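Local coordinates for protein sorting nexin-3 (Saccharomyces cerevisiae, PDB 1OCS) that binds phosphatidylinositol 3-phosphate through its PX domain and is required for retaining late Golgi membrane proteins, as part of the machinery that retrieves them from the prevacuolar compartment, at residues R80-F85 and E125-G130; L114-N117 and N121-I124. All coordinates share one frame; numbering follows the deposited sequence.

Interaction 1: R80-F85 and E125-G130; sequences RRYSDF and EERRQG
Tyr82 and Arg127 meet in a cation-pi stack that carries the entire contact between 80-85 and 125-130. The guanidinium lies flat over one face of the phenol ring, the planes only 5° apart, with Arg127 CZ 3.6 Å from the Tyr82 ring centroid. Each nitrogen covers its own part of the ring: Arg127 NE sits 3.5 Å from Tyr82 CD2, NH1 lies the same distance from Tyr82 CG and close to CB, and NH2 is over the CD1-CE1 side. The two side chains approach at about a right angle; Tyr82 turns CG away from its backbone N (chi1 -177°), while Arg127 reaches across extended from CG to NE. Replacing Tyr82 by alanine would probably uncover one face of the cation, leave it freer to turn, and leave Pro110 O without its phenol partner.

Hydrogen bonds fix both groups from their ends. Tyr82 OH bonds to Pro110 O and Arg127 NH2 to Gly111 O, so consecutive carbonyls of one loop hold ring and guanidinium. At the start of helix 82-89, Asp84 OD2 bonds the backbone N of Arg81, the N-cap residue, at 2.8 Å.

Arg81, Ser83 and Arg127 all bind phosphatidylinositol 3-phosphate; the stack is therefore likely to set the orientation of a lipid-binding arginine. It joins the turn from strand 75-81 into helix 82-89 to the first half of helix 121-139, where Leu131 also touches the ring, while Tyr60 of strand 57-66 packs against Arg127.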
ATOM      1  N   ARG A  80      -6.460   1.182   2.887  1.00 15.47           N
ATOM      2  CA  ARG A  80      -5.433   0.692   3.796  1.00 16.42           C
ATOM      3  C   ARG A  80      -5.029   1.748   4.819  1.00 16.71           C
ATOM      4  O   ARG A  80      -4.842   2.920   4.473  1.00 15.58           O
ATOM      5  CB  ARG A  80      -4.179   0.291   3.005  1.00 17.14           C
ATOM      6  CG  ARG A  80      -4.379  -0.843   2.016  1.00 16.89           C
ATOM      7  CD  ARG A  80      -4.573  -2.171   2.729  1.00 17.15           C
ATOM      8  NE  ARG A  80      -4.649  -3.290   1.787  1.00 17.82           N
ATOM      9  CZ  ARG A  80      -5.766  -3.940   1.471  1.00 19.38           C
ATOM     10  NH1 ARG A  80      -6.932  -3.591   2.014  1.00 17.83           N
ATOM     11  NH2 ARG A  80      -5.714  -4.957   0.619  1.00 17.83           N
ATOM     12  N   ARG A  81      -4.898   1.320   6.073  1.00 15.80           N
ATOM     13  CA  ARG A  81      -4.468   2.205   7.153  1.00 16.05           C
ATOM     14  C   ARG A  81      -2.954   2.268   7.039  1.00 15.54           C
ATOM     15  O   ARG A  81      -2.337   1.398   6.425  1.00 13.69           O
ATOM     16  CB  ARG A  81      -4.790   1.609   8.525  1.00 14.16           C
ATOM     17  CG  ARG A  81      -6.261   1.420   8.870  1.00 16.12           C
ATOM     18  CD  ARG A  81      -6.348   0.538  10.115  1.00 16.48           C
ATOM     19  NE  ARG A  81      -7.673   0.479  10.728  1.00 19.18           N
ATOM     20  CZ  ARG A  81      -8.010   1.099  11.858  1.00 21.07           C
ATOM     21  NH1 ARG A  81      -9.243   0.977  12.340  1.00 20.43           N
ATOM     22  NH2 ARG A  81      -7.121   1.843  12.511  1.00 19.72           N
ATOM     23  N   TYR A  82      -2.350   3.285   7.639  1.00 15.22           N
ATOM     24  CA  TYR A  82      -0.903   3.390   7.612  1.00 15.09           C
ATOM     25  C   TYR A  82      -0.324   2.124   8.242  1.00 14.64           C
ATOM     26  O   TYR A  82       0.710   1.620   7.813  1.00 15.36           O
ATOM     27  CB  TYR A  82      -0.445   4.619   8.394  1.00 15.72           C
ATOM     28  CG  TYR A  82       1.046   4.821   8.355  1.00 18.84           C
ATOM     29  CD1 TYR A  82       1.866   4.327   9.370  1.00 17.44           C
ATOM     30  CD2 TYR A  82       1.642   5.489   7.285  1.00 18.80           C
ATOM     31  CE1 TYR A  82       3.248   4.498   9.321  1.00 19.20           C
ATOM     32  CE2 TYR A  82       3.019   5.661   7.227  1.00 22.07           C
ATOM     33  CZ  TYR A  82       3.813   5.165   8.245  1.00 21.30           C
ATOM     34  OH  TYR A  82       5.174   5.336   8.171  1.00 24.16           O
ATOM     35  N   SER A  83      -0.998   1.603   9.262  1.00 14.93           N
ATOM     36  CA  SER A  83      -0.519   0.389   9.919  1.00 14.25           C
ATOM     37  C   SER A  83      -0.540  -0.810   8.968  1.00 15.58           C
ATOM     38  O   SER A  83       0.255  -1.735   9.124  1.00 14.99           O
ATOM     39  CB  SER A  83      -1.351   0.087  11.172  1.00 13.89           C
ATOM     40  OG  SER A  83      -2.726   0.000  10.872  1.00 10.88           O
ATOM     41  N   ASP A  84      -1.443  -0.800   7.985  1.00 13.98           N
ATOM     42  CA  ASP A  84      -1.497  -1.900   7.025  1.00 14.87           C
ATOM     43  C   ASP A  84      -0.242  -1.856   6.151  1.00 14.92           C
ATOM     44  O   ASP A  84       0.306  -2.898   5.792  1.00 14.88           O
ATOM     45  CB  ASP A  84      -2.750  -1.813   6.141  1.00 15.50           C
ATOM     46  CG  ASP A  84      -4.033  -2.118   6.906  1.00 17.96           C
ATOM     47  OD1 ASP A  84      -4.034  -3.047   7.744  1.00 18.30           O
ATOM     48  OD2 ASP A  84      -5.042  -1.436   6.658  1.00 16.76           O
ATOM     49  N   PHE A  85       0.200  -0.649   5.801  1.00 12.54           N
ATOM     50  CA  PHE A  85       1.408  -0.480   4.998  1.00 14.27           C
ATOM     51  C   PHE A  85       2.611  -0.977   5.804  1.00 14.00           C
ATOM     52  O   PHE A  85       3.523  -1.608   5.259  1.00 14.10           O
ATOM     53  CB  PHE A  85       1.618   0.999   4.637  1.00 13.95           C
ATOM     54  CG  PHE A  85       0.765   1.481   3.489  1.00 15.34           C
ATOM     55  CD1 PHE A  85       1.246   1.438   2.182  1.00 14.79           C
ATOM     56  CD2 PHE A  85      -0.507   1.997   3.716  1.00 13.15           C
ATOM     57  CE1 PHE A  85       0.474   1.906   1.114  1.00 15.33           C
ATOM     58  CE2 PHE A  85      -1.289   2.469   2.651  1.00 14.87           C
ATOM     59  CZ  PHE A  85      -0.795   2.422   1.351  1.00 13.85           C
ATOM     60  N   GLU A 125      -1.745  14.508   4.693  1.00 25.38           N
ATOM     61  CA  GLU A 125      -1.342  14.826   3.325  1.00 28.09           C
ATOM     62  C   GLU A 125       0.095  14.380   3.076  1.00 28.23           C
ATOM     63  O   GLU A 125       0.425  13.896   1.992  1.00 28.99           O
ATOM     64  CB  GLU A 125      -1.475  16.328   3.054  1.00 31.08           C
ATOM     65  CG  GLU A 125      -0.940  16.749   1.691  1.00 34.44           C
ATOM     66  CD  GLU A 125      -1.642  16.059   0.534  1.00 36.56           C
ATOM     67  OE1 GLU A 125      -1.129  16.144  -0.604  1.00 38.80           O
ATOM     68  OE2 GLU A 125      -2.706  15.438   0.755  1.00 37.43           O
ATOM     69  N   GLU A 126       0.951  14.541   4.082  1.00 27.96           N
ATOM     70  CA  GLU A 126       2.342  14.132   3.956  1.00 28.02           C
ATOM     71  C   GLU A 126       2.420  12.617   3.820  1.00 25.87           C
ATOM     72  O   GLU A 126       3.231  12.099   3.058  1.00 24.03           O
ATOM     73  CB  GLU A 126       3.154  14.606   5.167  1.00 32.78           C
ATOM     74  CG  GLU A 126       3.286  16.127   5.240  1.00 40.77           C
ATOM     75  CD  GLU A 126       4.187  16.601   6.371  1.00 44.85           C
ATOM     76  OE1 GLU A 126       3.838  16.380   7.554  1.00 46.91           O
ATOM     77  OE2 GLU A 126       5.248  17.195   6.072  1.00 47.71           O
ATOM     78  N   ARG A 127       1.572  11.905   4.556  1.00 22.97           N
ATOM     79  CA  ARG A 127       1.559  10.452   4.463  1.00 23.66           C
ATOM     80  C   ARG A 127       1.014  10.018   3.111  1.00 22.27           C
ATOM     81  O   ARG A 127       1.538   9.092   2.496  1.00 20.61           O
ATOM     82  CB  ARG A 127       0.714   9.838   5.581  1.00 21.76           C
ATOM     83  CG  ARG A 127       1.455   9.774   6.897  1.00 24.73           C
ATOM     84  CD  ARG A 127       0.733   8.951   7.950  1.00 22.72           C
ATOM     85  NE  ARG A 127       1.675   8.586   9.004  1.00 20.63           N
ATOM     86  CZ  ARG A 127       1.359   7.928  10.111  1.00 20.08           C
ATOM     87  NH1 ARG A 127       0.105   7.552  10.334  1.00 14.89           N
ATOM     88  NH2 ARG A 127       2.313   7.640  10.989  1.00 18.04           N
ATOM     89  N   ARG A 128      -0.036  10.691   2.652  1.00 21.91           N
ATOM     90  CA  ARG A 128      -0.635  10.359   1.365  1.00 23.38           C
ATOM     91  C   ARG A 128       0.429  10.444   0.271  1.00 22.53           C
ATOM     92  O   ARG A 128       0.631   9.495  -0.482  1.00 21.45           O
ATOM     93  CB  ARG A 128      -1.773  11.325   1.040  1.00 24.43           C
ATOM     94  CG  ARG A 128      -2.621  10.896  -0.144  1.00 28.61           C
ATOM     95  CD  ARG A 128      -3.002  12.089  -0.993  1.00 33.38           C
ATOM     96  NE  ARG A 128      -1.820  12.672  -1.613  1.00 39.19           N
ATOM     97  CZ  ARG A 128      -1.823  13.775  -2.352  1.00 42.39           C
ATOM     98  NH1 ARG A 128      -0.687  14.221  -2.873  1.00 43.05           N
ATOM     99  NH2 ARG A 128      -2.956  14.435  -2.569  1.00 43.82           N
ATOM    100  N   GLN A 129       1.108  11.589   0.194  1.00 22.67           N
ATOM    101  CA  GLN A 129       2.154  11.802  -0.805  1.00 22.78           C
ATOM    102  C   GLN A 129       3.275  10.786  -0.650  1.00 20.81           C
ATOM    103  O   GLN A 129       3.712  10.183  -1.627  1.00 19.92           O
ATOM    104  CB  GLN A 129       2.742  13.213  -0.689  1.00 24.24           C
ATOM    105  CG  GLN A 129       1.746  14.322  -0.957  1.00 33.51           C
ATOM    106  CD  GLN A 129       2.374  15.703  -0.906  1.00 37.57           C
ATOM    107  OE1 GLN A 129       1.670  16.713  -0.931  1.00 41.88           O
ATOM    108  NE2 GLN A 129       3.701  15.753  -0.841  1.00 40.55           N
ATOM    109  N   GLY A 130       3.745  10.609   0.582  1.00 19.22           N
ATOM    110  CA  GLY A 130       4.814   9.659   0.826  1.00 18.51           C
ATOM    111  C   GLY A 130       4.415   8.244   0.454  1.00 18.51           C
ATOM    112  O   GLY A 130       5.158   7.536  -0.233  1.00 18.28           O
TER

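Interaction 2: L114-N117 and N121-I124; sequences LLSN and NEVI
Glu122 OE1 is approached by two serine hydroxyls, Ser120 OG, which hydrogen-bonds to it, and Ser116 OG, at 2.9 Å from Glu122 OE1 in a weak bond. Ser116 OG also lies within weak bonding range of Ser120 OG, so the proton of Ser116 is not committed to the carboxylate. Ser116 OG is anti to the backbone N (chi1 179°), a setting that carries it across to the first turn of helix 121-139. Ser120, immediately ahead of that helix, has a second acceptor in Asn117 O, which must share its one proton with Glu122 OE1; its OG also accepts a weak bond from Val123 N.

Next to this polar group, the two methyls of Val123 divide the carbon contacts. Val123 CG2 packs 3.6 Å from Ser116 CB, whereas CG1, anti to the backbone N (chi1 172°), meets Leu114 CD1 at 4.0 Å. The leucine and valine side chains cross at about a right angle. Val123 CG2 also rests against the carbonyl oxygen of Asn117.

The contact thus folds the loop 114-117 back against the beginning of the helix that follows it, on the surface of the PX domain. A carboxylate close to a helix N-terminus would be expected to feel a favourable electrostatic field. The weak, shared hydroxyl-carboxylate bond lies at the outer side with exposed Glu122, while buried Val123 contributes most of the helix-side surface through van der Waals contact.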
ATOM      1  N   LEU A 114       6.363  10.730  14.099  1.00 48.11           N
ATOM      2  CA  LEU A 114       5.241  11.625  14.337  1.00 47.85           C
ATOM      3  C   LEU A 114       5.554  12.629  15.442  1.00 47.81           C
ATOM      4  O   LEU A 114       5.849  12.249  16.575  1.00 48.80           O
ATOM      5  CB  LEU A 114       4.003  10.807  14.715  1.00 47.57           C
ATOM      6  CG  LEU A 114       2.749  10.946  13.842  1.00 48.09           C
ATOM      7  CD1 LEU A 114       3.093  10.722  12.380  1.00 47.12           C
ATOM      8  CD2 LEU A 114       1.705   9.943  14.306  1.00 48.15           C
ATOM      9  N   LEU A 115       5.504  13.912  15.103  1.00 47.18           N
ATOM     10  CA  LEU A 115       5.755  14.971  16.075  1.00 45.48           C
ATOM     11  C   LEU A 115       4.595  15.952  15.991  1.00 43.10           C
ATOM     12  O   LEU A 115       4.559  16.962  16.692  1.00 44.41           O
ATOM     13  CB  LEU A 115       7.071  15.691  15.772  1.00 48.38           C
ATOM     14  CG  LEU A 115       7.506  16.717  16.827  1.00 50.61           C
ATOM     15  CD1 LEU A 115       7.653  16.030  18.180  1.00 50.75           C
ATOM     16  CD2 LEU A 115       8.823  17.364  16.414  1.00 52.03           C
ATOM     17  N   SER A 116       3.648  15.631  15.118  1.00 38.88           N
ATOM     18  CA  SER A 116       2.456  16.440  14.906  1.00 35.95           C
ATOM     19  C   SER A 116       1.230  15.537  15.076  1.00 32.32           C
ATOM     20  O   SER A 116       1.340  14.317  14.979  1.00 31.42           O
ATOM     21  CB  SER A 116       2.488  17.041  13.497  1.00 36.27           C
ATOM     22  OG  SER A 116       1.330  17.811  13.239  1.00 41.00           O
ATOM     23  N   ASN A 117       0.074  16.138  15.339  1.00 29.96           N
ATOM     24  CA  ASN A 117      -1.175  15.397  15.524  1.00 28.31           C
ATOM     25  C   ASN A 117      -1.429  14.487  14.322  1.00 26.91           C
ATOM     26  O   ASN A 117      -1.536  14.963  13.196  1.00 26.38           O
ATOM     27  CB  ASN A 117      -2.336  16.385  15.685  1.00 27.85           C
ATOM     28  CG  ASN A 117      -3.655  15.703  16.016  1.00 28.86           C
ATOM     29  OD1 ASN A 117      -4.613  16.364  16.418  1.00 33.30           O
ATOM     30  ND2 ASN A 117      -3.716  14.389  15.845  1.00 27.94           N
ATOM     31  N   ASN A 121      -4.249  17.754   8.940  1.00 34.59           N
ATOM     32  CA  ASN A 121      -4.173  17.701   7.482  1.00 37.74           C
ATOM     33  C   ASN A 121      -2.713  17.598   7.059  1.00 38.07           C
ATOM     34  O   ASN A 121      -2.375  16.929   6.079  1.00 38.86           O
ATOM     35  CB  ASN A 121      -4.800  18.961   6.877  1.00 40.55           C
ATOM     36  CG  ASN A 121      -6.306  19.017   7.072  1.00 43.94           C
ATOM     37  OD1 ASN A 121      -6.928  20.073   6.919  1.00 46.25           O
ATOM     38  ND2 ASN A 121      -6.902  17.877   7.401  1.00 45.58           N
ATOM     39  N   GLU A 122      -1.853  18.261   7.822  1.00 39.01           N
ATOM     40  CA  GLU A 122      -0.422  18.274   7.559  1.00 38.61           C
ATOM     41  C   GLU A 122       0.101  16.849   7.453  1.00 37.26           C
ATOM     42  O   GLU A 122       0.640  16.446   6.422  1.00 36.85           O
ATOM     43  CB  GLU A 122       0.314  18.982   8.701  1.00 43.16           C
ATOM     44  CG  GLU A 122      -0.403  20.205   9.259  1.00 48.56           C
ATOM     45  CD  GLU A 122       0.130  20.613  10.627  1.00 51.51           C
ATOM     46  OE1 GLU A 122       0.036  19.800  11.574  1.00 50.87           O
ATOM     47  OE2 GLU A 122       0.643  21.744  10.755  1.00 53.74           O
ATOM     48  N   VAL A 123      -0.061  16.095   8.537  1.00 33.74           N
ATOM     49  CA  VAL A 123       0.409  14.720   8.598  1.00 31.20           C
ATOM     50  C   VAL A 123      -0.245  13.798   7.576  1.00 28.30           C
ATOM     51  O   VAL A 123       0.442  13.041   6.893  1.00 26.92           O
ATOM     52  CB  VAL A 123       0.197  14.127  10.016  1.00 30.97           C
ATOM     53  CG1 VAL A 123       0.517  12.640  10.019  1.00 31.94           C
ATOM     54  CG2 VAL A 123       1.085  14.848  11.017  1.00 32.86           C
ATOM     55  N   ILE A 124      -1.567  13.860   7.467  1.00 27.40           N
ATOM     56  CA  ILE A 124      -2.283  12.998   6.532  1.00 25.63           C
ATOM     57  C   ILE A 124      -1.872  13.244   5.081  1.00 25.33           C
ATOM     58  O   ILE A 124      -1.659  12.295   4.327  1.00 23.62           O
ATOM     59  CB  ILE A 124      -3.814  13.153   6.691  1.00 23.34           C
ATOM     60  CG1 ILE A 124      -4.235  12.655   8.082  1.00 22.95           C
ATOM     61  CG2 ILE A 124      -4.539  12.344   5.621  1.00 20.97           C
ATOM     62  CD1 ILE A 124      -5.721  12.785   8.379  1.00 20.29           C
TER

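How the interactions relate
Both interactions draw on helix 121-139, interaction 2 at its first turn and interaction 1 directly after it, with their centres about 11 Å apart; along the chain interaction 2 is nested within the loop that interaction 1 closes. They meet at Arg127, whose NH2 is 3.5 Å from Leu114 CD1. The Tyr82 ring covers one face of this lipid-binding guanidinium, and the leucine methyl of the folded-back loop lies on the other side, offset toward NH2. Lys112, another residue that binds phosphatidylinositol 3-phosphate, belongs to the same neighbourhood: between nearest side-chain atoms it is about 3 Å from Tyr82 and about 7 Å from Leu114.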